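Local coordinates for protein transcriptional activator ToxR (Vibrio vulnificus, PDB 6UTC) that probably senses periplasmic signals such as bile salts, together with its partner ToxS, through this periplasmic domain and activates transcription of target genes, at residues A[76-81]-A[85-90]. Residues are numbered along the deposited sequence; the frame is centred on the assembly and turned at random.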
ATOM      1  N   ASN A  76      -3.384   3.294  -0.539  1.00 12.86           N
ATOM      2  CA  ASN A  76      -4.397   3.233  -1.585  1.00 13.29           C
ATOM      3  C   ASN A  76      -3.939   2.219  -2.627  1.00 12.61           C
ATOM      4  O   ASN A  76      -2.984   2.475  -3.373  1.00 14.28           O
ATOM      5  CB  ASN A  76      -4.619   4.616  -2.190  1.00 15.44           C
ATOM      6  CG  ASN A  76      -5.683   5.403  -1.441  1.00 19.56           C
ATOM      7  OD1 ASN A  76      -6.877   5.134  -1.586  1.00 22.87           O
ATOM      8  ND2 ASN A  76      -5.266   6.336  -0.618  1.00 23.75           N
ATOM      9  N   TYR A  77      -4.607   1.071  -2.656  1.00 13.19           N
ATOM     10  CA  TYR A  77      -4.308   0.025  -3.627  1.00 12.61           C
ATOM     11  C   TYR A  77      -5.049   0.307  -4.920  1.00 13.43           C
ATOM     12  O   TYR A  77      -6.280   0.457  -4.915  1.00 15.41           O
ATOM     13  CB  TYR A  77      -4.744  -1.323  -3.069  1.00 14.58           C
ATOM     14  CG  TYR A  77      -3.782  -1.886  -2.056  1.00 13.65           C
ATOM     15  CD1 TYR A  77      -2.696  -2.635  -2.463  1.00 16.84           C
ATOM     16  CD2 TYR A  77      -3.953  -1.654  -0.701  1.00 16.94           C
ATOM     17  CE1 TYR A  77      -1.799  -3.155  -1.550  1.00 16.10           C
ATOM     18  CE2 TYR A  77      -3.057  -2.173   0.227  1.00 19.67           C
ATOM     19  CZ  TYR A  77      -1.992  -2.927  -0.214  1.00 16.94           C
ATOM     20  OH  TYR A  77      -1.094  -3.445   0.701  1.00 18.23           O
ATOM     21  N   ILE A  78      -4.308   0.380  -6.014  0.52 12.25           N
ATOM     22  CA  ILE A  78      -4.861   0.676  -7.325  0.52 12.74           C
ATOM     23  C   ILE A  78      -4.683  -0.548  -8.208  0.52 13.76           C
ATOM     24  O   ILE A  78      -3.584  -1.116  -8.291  0.52 12.28           O
ATOM     25  CB  ILE A  78      -4.208   1.926  -7.937  0.52 12.96           C
ATOM     26  CG1 ILE A  78      -4.519   3.146  -7.061  0.52 15.51           C
ATOM     27  CG2 ILE A  78      -4.701   2.136  -9.366  0.52 14.62           C
ATOM     28  CD1 ILE A  78      -3.674   4.369  -7.355  0.52 16.71           C
ATOM     29  N   HIS A  79      -5.771  -0.967  -8.828  1.00 13.02           N
ATOM     30  CA  HIS A  79      -5.789  -2.121  -9.712  1.00 14.23           C
ATOM     31  C   HIS A  79      -5.817  -1.679 -11.170  1.00 13.05           C
ATOM     32  O   HIS A  79      -5.949  -0.499 -11.493  1.00 14.58           O
ATOM     33  CB  HIS A  79      -6.997  -2.995  -9.369  1.00 13.38           C
ATOM     34  CG  HIS A  79      -6.894  -3.625  -8.019  1.00 13.72           C
ATOM     35  ND1 HIS A  79      -6.564  -4.951  -7.838  1.00 15.86           N
ATOM     36  CD2 HIS A  79      -7.026  -3.097  -6.781  1.00 14.38           C
ATOM     37  CE1 HIS A  79      -6.508  -5.211  -6.543  1.00 17.15           C
ATOM     38  NE2 HIS A  79      -6.778  -4.103  -5.880  1.00 15.17           N
ATOM     39  N   THR A  80      -5.682  -2.653 -12.069  1.00 16.26           N
ATOM     40  CA  THR A  80      -5.944  -2.356 -13.466  1.00 16.43           C
ATOM     41  C   THR A  80      -7.392  -1.890 -13.609  1.00 17.12           C
ATOM     42  O   THR A  80      -8.254  -2.205 -12.783  1.00 15.83           O
ATOM     43  CB  THR A  80      -5.717  -3.601 -14.330  1.00 18.21           C
ATOM     44  OG1 THR A  80      -6.653  -4.612 -13.955  1.00 19.62           O
ATOM     45  CG2 THR A  80      -4.289  -4.131 -14.177  1.00 20.61           C
ATOM     46  N   LEU A  81      -7.656  -1.111 -14.657  1.00 17.17           N
ATOM     47  CA  LEU A  81      -9.005  -0.574 -14.841  1.00 18.43           C
ATOM     48  C   LEU A  81     -10.099  -1.640 -14.848  1.00 18.08           C
ATOM     49  O   LEU A  81     -11.134  -1.427 -14.194  1.00 18.21           O
ATOM     50  CB  LEU A  81      -9.059   0.360 -16.060  1.00 22.91           C
ATOM     51  CG  LEU A  81      -8.377   1.708 -15.807  1.00 24.76           C
ATOM     52  CD1 LEU A  81      -8.169   2.451 -17.114  1.00 31.69           C
ATOM     53  CD2 LEU A  81      -9.180   2.555 -14.822  1.00 24.15           C
ATOM     54  N   ASN A  85     -12.955  -2.058  -9.446  1.00 14.42           N
ATOM     55  CA  ASN A  85     -13.879  -2.232  -8.334  1.00 14.82           C
ATOM     56  C   ASN A  85     -13.196  -2.791  -7.094  1.00 15.16           C
ATOM     57  O   ASN A  85     -13.784  -2.752  -6.006  1.00 16.79           O
ATOM     58  CB  ASN A  85     -15.105  -3.065  -8.729  1.00 17.97           C
ATOM     59  CG  ASN A  85     -14.765  -4.500  -9.047  1.00 21.38           C
ATOM     60  OD1 ASN A  85     -13.652  -4.819  -9.456  1.00 25.22           O
ATOM     61  ND2 ASN A  85     -15.741  -5.383  -8.879  1.00 36.46           N
ATOM     62  N   GLU A  86     -11.960  -3.269  -7.224  1.00 14.69           N
ATOM     63  CA  GLU A  86     -11.187  -3.749  -6.097  1.00 15.72           C
ATOM     64  C   GLU A  86     -10.304  -2.674  -5.485  1.00 15.00           C
ATOM     65  O   GLU A  86      -9.662  -2.937  -4.463  1.00 15.69           O
ATOM     66  CB  GLU A  86     -10.340  -4.948  -6.530  1.00 16.44           C
ATOM     67  CG  GLU A  86     -11.172  -6.045  -7.185  1.00 19.41           C
ATOM     68  CD  GLU A  86     -10.373  -7.279  -7.547  1.00 24.82           C
ATOM     69  OE1 GLU A  86      -9.655  -7.808  -6.672  1.00 27.77           O
ATOM     70  OE2 GLU A  86     -10.461  -7.725  -8.711  1.00 26.52           O
ATOM     71  N   ASN A  87     -10.266  -1.471  -6.055  1.00 13.63           N
ATOM     72  CA  ASN A  87      -9.434  -0.427  -5.466  1.00 12.62           C
ATOM     73  C   ASN A  87      -9.898  -0.143  -4.048  1.00 14.69           C
ATOM     74  O   ASN A  87     -11.100  -0.039  -3.783  1.00 14.31           O
ATOM     75  CB  ASN A  87      -9.569   0.874  -6.250  1.00 14.04           C
ATOM     76  CG  ASN A  87      -8.976   0.793  -7.632  1.00 13.92           C
ATOM     77  OD1 ASN A  87      -8.299  -0.170  -7.971  1.00 14.76           O
ATOM     78  ND2 ASN A  87      -9.219   1.814  -8.436  1.00 16.10           N
ATOM     79  N   VAL A  88      -8.943   0.040  -3.138  1.00 14.61           N
ATOM     80  CA  VAL A  88      -9.292   0.309  -1.750  1.00 14.74           C
ATOM     81  C   VAL A  88      -8.319   1.288  -1.123  1.00 15.00           C
ATOM     82  O   VAL A  88      -7.120   1.308  -1.435  1.00 15.48           O
ATOM     83  CB  VAL A  88      -9.365  -0.953  -0.873  1.00 16.38           C
ATOM     84  CG1 VAL A  88     -10.526  -1.817  -1.262  1.00 18.89           C
ATOM     85  CG2 VAL A  88      -8.070  -1.710  -0.950  1.00 18.63           C
ATOM     86  N   THR A  89      -8.861   2.109  -0.234  1.00 14.53           N
ATOM     87  CA  THR A  89      -8.081   2.877   0.717  1.00 15.52           C
ATOM     88  C   THR A  89      -8.105   2.143   2.046  1.00 16.82           C
ATOM     89  O   THR A  89      -9.185   1.853   2.579  1.00 18.65           O
ATOM     90  CB  THR A  89      -8.690   4.258   0.915  1.00 17.21           C
ATOM     91  OG1 THR A  89      -8.817   4.915  -0.341  1.00 21.06           O
ATOM     92  CG2 THR A  89      -7.787   5.092   1.803  1.00 18.84           C
ATOM     93  N   LEU A  90      -6.922   1.853   2.580  1.00 16.40           N
ATOM     94  CA  LEU A  90      -6.772   1.204   3.873  1.00 18.50           C
ATOM     95  C   LEU A  90      -5.981   2.119   4.795  1.00 17.80           C
ATOM     96  O   LEU A  90      -5.179   2.936   4.345  1.00 15.24           O
ATOM     97  CB  LEU A  90      -6.006  -0.120   3.735  1.00 20.92           C
ATOM     98  CG  LEU A  90      -6.493  -1.160   2.722  1.00 27.14           C
ATOM     99  CD1 LEU A  90      -5.603  -2.384   2.770  1.00 26.71           C
ATOM    100  CD2 LEU A  90      -7.943  -1.525   2.985  1.00 26.12           C
TER
HETATM  101  O   HOH W   1      -8.020   1.444 -11.131  1.00 16.77           O
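Tyr77 and Val88 form an antiparallel hydrogen-bonded pair, Tyr77 N donating to Val88 O at 2.8 Å and Val88 N to Tyr77 O at 3.2 Å, while Asn76 and Thr89 make the adjoining non-hydrogen-bonded pair. Beyond Tyr77 the side chain of Asn87 stands in for the missing backbone partner: its OD1 accepts from His79 N at 2.8 Å, and its ND2 reaches a water that also donates to His79 O. A short amide suits this place because it offers both an acceptor and a donor. The same OD1 lies at the edge of the His79 imidazole, with amide and ring planes only 24° apart. Histidine fits here because its flat ring takes Glu86 CB over one face, 3.7 Å from its centre in a CH-pi contact, while NE2 hydrogen-bonds to Tyr50 OH. With CG anti to the carbonyl carbon (chi1 -78°), the Tyr77 ring lies obliquely against Leu90, CE2 to CD1 3.6 Å. Its ring carbons and the branched Val88 and Leu90 suit the face covered by helix 40-52, where Tyr77 stacks on Tyr50 and touches Cys46, disulfide-bonded to Cys103. Asn76 and Thr89, small polar residues fitting the partly exposed other face, run side by side; their OD1–OG1 separation is doubtfully short. The pairing is that of a beta hairpin, joining strand 72-78 to edge strand 88-93 in the mixed beta sheet of this alpha-beta domain.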